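Local coordinates for protein HTH-type dhaKLM operon transcriptional activator DhaS (Lactococcus lactis, PDB 2IU5) that switches on the dhaKLM operon together with DhaQ when dihydroxyacetone is present, binding an inverted repeat that partly overlaps the -35 promoter element, at residues L88-L93 / N165-L170. The protein carries 1 engineered substitution. Residues are numbered along the deposited sequence; the frame is centred on the assembly and turned at random.
Sequences LLLRYL and NSLEKL
The carboxylate of Glu-168 meets the guanidinium of Arg-91 at its edge, and Glu-168 CD lies in the guanidinium plane. The two flat groups are nevertheless turned 35° against each other. Of the three hydrogen bonds in this salt bridge, the one from Arg-91 NH2 to Glu-168 OE2, 2.9 Å long, is alone in not being weak; it arrives on the syn side but 27° out of the carboxylate plane. Arg-91 NE meets the other oxygen, Glu-168 OE1, at 2.9 Å, and also shares its N-H with Glu-168 OE2 at 3.1 Å, both bonds being weak. Glu-168 reaches across because CG stands anti to its backbone N (chi1 176°) and the chain beyond is extended.

Beneath this bridge the contact is apolar and buried. Leu-167 CD2 presses against Leu-93 CB at 3.4 Å, closer than two such carbons normally come, and also touches Leu-93 CD1 at 3.6 Å. Leu-90 CD2 lies 4.0 Å from Leu-167 CB, while Trp-118 of helix 110-132 and Thr-157 of helix 139-163 also pack on Leu-90. Asp-94, on helix 82-95, ties the loop to that helix: its OD1 accepts from Leu-167 N and its OD2 from Glu-168 N. At the turn, Ser-166 OG accepts from Lys-169 N at 3.3 Å, an ST motif within the linker joining helices 139-163 and 171-183, here docked on helix 82-95 in the all-helical C-terminal region of a TetR-family regulator.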
ATOM      1  N   LEU A  88       0.617 -10.450  17.938  1.00 18.62           N
ATOM      2  CA  LEU A  88      -0.635 -11.222  17.957  1.00 21.26           C
ATOM      3  C   LEU A  88      -1.458 -11.058  16.686  1.00 20.35           C
ATOM      4  O   LEU A  88      -2.097 -12.010  16.218  1.00 21.36           O
ATOM      5  CB  LEU A  88      -1.441 -10.927  19.218  1.00 22.64           C
ATOM      6  CG  LEU A  88      -0.652 -11.353  20.473  1.00 25.36           C
ATOM      7  CD1 LEU A  88      -1.505 -11.216  21.715  1.00 29.14           C
ATOM      8  CD2 LEU A  88      -0.087 -12.787  20.368  1.00 28.68           C
ATOM      9  N   LEU A  89      -1.451  -9.869  16.111  1.00 19.71           N
ATOM     10  CA  LEU A  89      -2.100  -9.680  14.819  1.00 21.02           C
ATOM     11  C   LEU A  89      -1.463 -10.527  13.708  1.00 20.14           C
ATOM     12  O   LEU A  89      -2.167 -11.199  12.923  1.00 20.13           O
ATOM     13  CB  LEU A  89      -2.064  -8.189  14.493  1.00 23.89           C
ATOM     14  CG  LEU A  89      -2.776  -7.767  13.229  1.00 27.45           C
ATOM     15  CD1 LEU A  89      -4.233  -8.193  13.259  1.00 31.19           C
ATOM     16  CD2 LEU A  89      -2.651  -6.262  13.022  1.00 28.87           C
ATOM     17  N   LEU A  90      -0.134 -10.525  13.601  1.00 18.68           N
ATOM     18  CA  LEU A  90       0.515 -11.372  12.599  1.00 18.99           C
ATOM     19  C   LEU A  90       0.197 -12.851  12.817  1.00 18.12           C
ATOM     20  O   LEU A  90      -0.080 -13.575  11.861  1.00 20.26           O
ATOM     21  CB  LEU A  90       2.036 -11.153  12.586  1.00 19.30           C
ATOM     22  CG  LEU A  90       2.418  -9.729  12.188  1.00 21.00           C
ATOM     23  CD1 LEU A  90       3.946  -9.548  12.309  1.00 24.01           C
ATOM     24  CD2 LEU A  90       1.939  -9.368  10.774  1.00 23.30           C
ATOM     25  N   ARG A  91       0.244 -13.308  14.063  1.00 18.82           N
ATOM     26  CA  ARG A  91      -0.118 -14.679  14.375  1.00 18.50           C
ATOM     27  C   ARG A  91      -1.558 -15.002  13.999  1.00 19.61           C
ATOM     28  O   ARG A  91      -1.833 -16.084  13.488  1.00 19.76           O
ATOM     29  CB  ARG A  91       0.084 -14.950  15.857  1.00 20.42           C
ATOM     30  CG  ARG A  91       1.526 -15.190  16.189  1.00 22.01           C
ATOM     31  CD  ARG A  91       1.737 -15.758  17.589  1.00 21.54           C
ATOM     32  NE  ARG A  91       3.164 -15.845  17.796  1.00 24.33           N
ATOM     33  CZ  ARG A  91       3.724 -15.927  18.995  1.00 23.68           C
ATOM     34  NH1 ARG A  91       2.951 -15.935  20.080  1.00 27.52           N
ATOM     35  NH2 ARG A  91       5.036 -16.004  19.101  1.00 26.31           N
ATOM     36  N   TYR A  92      -2.474 -14.081  14.248  1.00 18.30           N
ATOM     37  CA  TYR A  92      -3.880 -14.271  13.913  1.00 19.05           C
ATOM     38  C   TYR A  92      -4.026 -14.420  12.415  1.00 20.17           C
ATOM     39  O   TYR A  92      -4.758 -15.297  11.924  1.00 20.04           O
ATOM     40  CB  TYR A  92      -4.661 -13.059  14.414  1.00 20.25           C
ATOM     41  CG  TYR A  92      -6.072 -12.942  13.845  1.00 19.50           C
ATOM     42  CD1 TYR A  92      -7.127 -13.670  14.388  1.00 20.78           C
ATOM     43  CD2 TYR A  92      -6.331 -12.094  12.772  1.00 20.51           C
ATOM     44  CE1 TYR A  92      -8.416 -13.551  13.866  1.00 22.02           C
ATOM     45  CE2 TYR A  92      -7.601 -11.964  12.242  1.00 20.28           C
ATOM     46  CZ  TYR A  92      -8.633 -12.698  12.795  1.00 22.33           C
ATOM     47  OH  TYR A  92      -9.875 -12.540  12.237  1.00 24.10           O
ATOM     48  N   LEU A  93      -3.335 -13.572  11.659  1.00 19.76           N
ATOM     49  CA  LEU A  93      -3.444 -13.629  10.196  1.00 19.08           C
ATOM     50  C   LEU A  93      -2.830 -14.918   9.669  1.00 20.46           C
ATOM     51  O   LEU A  93      -3.349 -15.503   8.706  1.00 22.61           O
ATOM     52  CB  LEU A  93      -2.801 -12.409   9.524  1.00 20.87           C
ATOM     53  CG  LEU A  93      -3.550 -11.131   9.903  1.00 20.34           C
ATOM     54  CD1 LEU A  93      -2.724  -9.950   9.407  1.00 22.62           C
ATOM     55  CD2 LEU A  93      -4.932 -11.084   9.276  1.00 23.05           C
ATOM     56  N   ASN A 165       2.580 -17.172   2.451  1.00 22.79           N
ATOM     57  CA  ASN A 165       3.857 -17.010   3.160  1.00 23.10           C
ATOM     58  C   ASN A 165       3.643 -16.583   4.622  1.00 24.70           C
ATOM     59  O   ASN A 165       2.666 -15.913   4.934  1.00 25.52           O
ATOM     60  CB  ASN A 165       4.718 -15.964   2.437  1.00 24.55           C
ATOM     61  CG  ASN A 165       5.126 -16.387   1.038  1.00 28.34           C
ATOM     62  OD1 ASN A 165       5.100 -15.587   0.110  1.00 32.53           O
ATOM     63  ND2 ASN A 165       5.504 -17.643   0.885  1.00 28.45           N
ATOM     64  N   SER A 166       4.550 -16.964   5.520  1.00 24.39           N
ATOM     65  CA  SER A 166       4.348 -16.732   6.944  1.00 23.98           C
ATOM     66  C   SER A 166       4.503 -15.240   7.244  1.00 23.85           C
ATOM     67  O   SER A 166       5.450 -14.594   6.783  1.00 24.33           O
ATOM     68  CB  SER A 166       5.395 -17.500   7.756  1.00 27.32           C
ATOM     69  OG  SER A 166       5.581 -16.863   9.016  1.00 31.72           O
ATOM     70  N   LEU A 167       3.579 -14.698   8.019  1.00 22.94           N
ATOM     71  CA  LEU A 167       3.662 -13.310   8.452  1.00 23.42           C
ATOM     72  C   LEU A 167       4.542 -13.146   9.682  1.00 22.99           C
ATOM     73  O   LEU A 167       5.265 -12.151   9.797  1.00 20.73           O
ATOM     74  CB  LEU A 167       2.260 -12.762   8.747  1.00 24.81           C
ATOM     75  CG  LEU A 167       1.344 -12.458   7.555  1.00 26.61           C
ATOM     76  CD1 LEU A 167       0.941 -13.751   6.837  1.00 30.71           C
ATOM     77  CD2 LEU A 167       0.118 -11.679   8.004  1.00 29.28           C
ATOM     78  N   GLU A 168       4.482 -14.114  10.593  1.00 22.76           N
ATOM     79  CA  GLU A 168       5.234 -13.952  11.838  1.00 23.04           C
ATOM     80  C   GLU A 168       6.729 -13.847  11.574  1.00 21.57           C
ATOM     81  O   GLU A 168       7.464 -13.214  12.336  1.00 20.84           O
ATOM     82  CB  GLU A 168       4.923 -15.076  12.827  1.00 25.40           C
ATOM     83  CG  GLU A 168       5.769 -14.967  14.103  1.00 27.48           C
ATOM     84  CD  GLU A 168       5.172 -15.783  15.243  1.00 29.93           C
ATOM     85  OE1 GLU A 168       4.051 -16.275  15.058  1.00 31.23           O
ATOM     86  OE2 GLU A 168       5.825 -15.923  16.302  1.00 29.11           O
ATOM     87  N   LYS A 169       7.214 -14.455  10.494  1.00 19.91           N
ATOM     88  CA  LYS A 169       8.625 -14.366  10.175  1.00 21.38           C
ATOM     89  C   LYS A 169       9.080 -12.941   9.903  1.00 21.19           C
ATOM     90  O   LYS A 169      10.288 -12.673   9.962  1.00 23.92           O
ATOM     91  CB  LYS A 169       9.039 -15.333   9.058  1.00 24.46           C
ATOM     92  CG  LYS A 169       8.710 -14.888   7.656  1.00 24.99           C
ATOM     93  CD  LYS A 169       9.296 -15.875   6.644  1.00 29.53           C
ATOM     94  CE  LYS A 169       8.805 -15.572   5.233  1.00 32.64           C
ATOM     95  NZ  LYS A 169       9.677 -16.272   4.248  1.00 36.27           N
ATOM     96  N   LEU A 170       8.123 -12.061   9.612  1.00 18.59           N
ATOM     97  CA  LEU A 170       8.440 -10.668   9.301  1.00 19.10           C
ATOM     98  C   LEU A 170       8.457  -9.779  10.524  1.00 19.17           C
ATOM     99  O   LEU A 170       8.773  -8.590  10.426  1.00 19.36           O
ATOM    100  CB  LEU A 170       7.440 -10.104   8.311  1.00 20.89           C
ATOM    101  CG  LEU A 170       7.291 -10.923   7.034  1.00 21.57           C
ATOM    102  CD1 LEU A 170       6.214 -10.252   6.200  1.00 26.18           C
ATOM    103  CD2 LEU A 170       8.621 -10.952   6.289  1.00 24.86           C
TER